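Side-chain contact in soluble lytic murein transglycosylase (Escherichia coli, PDB 1QSA), which cleaves the glycosidic bonds between N-acetylmuramic acid and N-acetylglucosamine in peptidoglycan, with formation of a 1,6-anhydro bond in the N-acetylmuramic acid residue: residues Leu520-Pro523 / Glu524-Ile527. Residues are numbered along the deposited sequence; the frame is centred on the assembly and turned at random.
Sequences LLDP and ETNI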
loop_
_atom_site.group_PDB
_atom_site.type_symbol
_atom_site.label_atom_id
_atom_site.label_comp_id
_atom_site.label_asym_id
_atom_site.label_seq_id
_atom_site.Cartn_x
_atom_site.Cartn_y
_atom_site.Cartn_z
ATOM N N LEU A 520 14.731 -12.724 10.151
ATOM C CA LEU A 520 14.506 -12.131 8.831
ATOM C C LEU A 520 14.781 -10.619 8.844
ATOM O O LEU A 520 14.928 -9.999 7.793
ATOM C CB LEU A 520 13.086 -12.443 8.330
ATOM C CG LEU A 520 12.810 -13.940 8.116
ATOM C CD1 LEU A 520 11.353 -14.153 7.705
ATOM C CD2 LEU A 520 13.761 -14.477 7.017
ATOM N N LEU A 521 14.874 -10.031 10.037
ATOM C CA LEU A 521 15.179 -8.611 10.149
ATOM C C LEU A 521 16.678 -8.317 10.050
ATOM O O LEU A 521 17.085 -7.155 10.031
ATOM C CB LEU A 521 14.589 -8.028 11.438
ATOM C CG LEU A 521 13.070 -8.150 11.566
ATOM C CD1 LEU A 521 12.622 -7.452 12.848
ATOM C CD2 LEU A 521 12.363 -7.550 10.368
ATOM N N ASP A 522 17.497 -9.368 10.026
ATOM C CA ASP A 522 18.939 -9.222 9.869
ATOM C C ASP A 522 19.223 -9.188 8.355
ATOM O O ASP A 522 18.896 -10.137 7.644
ATOM C CB ASP A 522 19.660 -10.419 10.498
ATOM C CG ASP A 522 21.134 -10.433 10.176
ATOM O OD1 ASP A 522 21.820 -9.458 10.552
ATOM O OD2 ASP A 522 21.605 -11.399 9.521
ATOM N N PRO A 523 19.890 -8.131 7.862
ATOM C CA PRO A 523 20.176 -8.048 6.419
ATOM C C PRO A 523 20.778 -9.298 5.755
ATOM O O PRO A 523 20.239 -9.793 4.763
ATOM C CB PRO A 523 21.108 -6.840 6.327
ATOM C CG PRO A 523 20.601 -5.942 7.431
ATOM C CD PRO A 523 20.375 -6.925 8.565
ATOM N N GLU A 524 21.886 -9.807 6.287
ATOM C CA GLU A 524 22.508 -10.988 5.702
ATOM C C GLU A 524 21.591 -12.214 5.671
ATOM O O GLU A 524 21.515 -12.903 4.656
ATOM C CB GLU A 524 23.826 -11.321 6.411
ATOM C CG GLU A 524 24.525 -12.533 5.795
ATOM C CD GLU A 524 26.007 -12.639 6.164
ATOM O OE1 GLU A 524 26.496 -11.834 6.987
ATOM O OE2 GLU A 524 26.692 -13.523 5.609
ATOM N N THR A 525 20.898 -12.483 6.772
ATOM C CA THR A 525 19.990 -13.630 6.834
ATOM C C THR A 525 18.902 -13.471 5.764
ATOM O O THR A 525 18.604 -14.416 5.029
ATOM C CB THR A 525 19.311 -13.735 8.227
ATOM O OG1 THR A 525 20.321 -13.830 9.241
ATOM C CG2 THR A 525 18.415 -14.967 8.301
ATOM N N ASN A 526 18.342 -12.264 5.681
ATOM C CA ASN A 526 17.274 -11.970 4.737
ATOM C C ASN A 526 17.765 -12.153 3.290
ATOM O O ASN A 526 17.126 -12.830 2.489
ATOM C CB ASN A 526 16.756 -10.541 4.967
ATOM C CG ASN A 526 15.468 -10.282 4.243
ATOM O OD1 ASN A 526 15.464 -10.036 3.039
ATOM N ND2 ASN A 526 14.351 -10.359 4.965
ATOM N N ILE A 527 18.929 -11.598 2.978
ATOM C CA ILE A 527 19.502 -11.723 1.637
ATOM C C ILE A 527 19.818 -13.188 1.304
ATOM O O ILE A 527 19.579 -13.638 0.197
ATOM C CB ILE A 527 20.750 -10.799 1.479
ATOM C CG1 ILE A 527 20.295 -9.334 1.474
ATOM C CG2 ILE A 527 21.506 -11.097 0.186
ATOM C CD1 ILE A 527 21.429 -8.320 1.675
HETATM O O HOH W 1 23.414 -8.630 8.446
#
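Asp522 is the N-cap of helix 523-540 in the Slt-type domain, and its carboxylate receives two donors from Thr525 in the first turn. The backbone N of Thr525 reaches OD2 of Asp522 at 3.0 Å, approaching from above the carboxylate plane, 41° out of it. The hydroxyl OG1 of Thr525 donates to the same OD2 at 2.8 Å and takes its anti lone pair. CG of Asp522 lies anti to the backbone N and beside the carbonyl carbon (chi1 171°), which brings OD2 to the N-H and hydroxyl of Thr525; the Asp522 and Thr525 side chains cross at about a right angle. The other oxygen, OD1 of Asp522, accepts from a water at 2.8 Å that in turn accepts from the backbone N of Glu524, so both carboxylate oxygens serve N-H groups of the first turn, one through water. Replacing Asp522 with an alanine would probably leave the N-H and hydroxyl of Thr525 without their shared acceptor and the water without its carboxylate anchor. Pro523 opens the helix behind this N-cap, and regular i to i+4 bonding sets in at once: N of Asn526 donates to O of Asp522 at 2.9 Å, and N of Ile527 to O of Pro523. Asn526 also ties the helix back to the 3-10 segment that leads into it. Its ND2 donates to O of Leu520 at 2.9 Å, in the carbonyl plane and on a lone pair, while the acceptor is tilted 20° from the amide plane. The buried amide is also bonded to the neighbouring loop: OD1 accepts from N of Met495, and ND2 has a second acceptor in O of Ser492. The side chain of Asn526 lies about 8 Å from that of Glu478, the predicted catalytic residue.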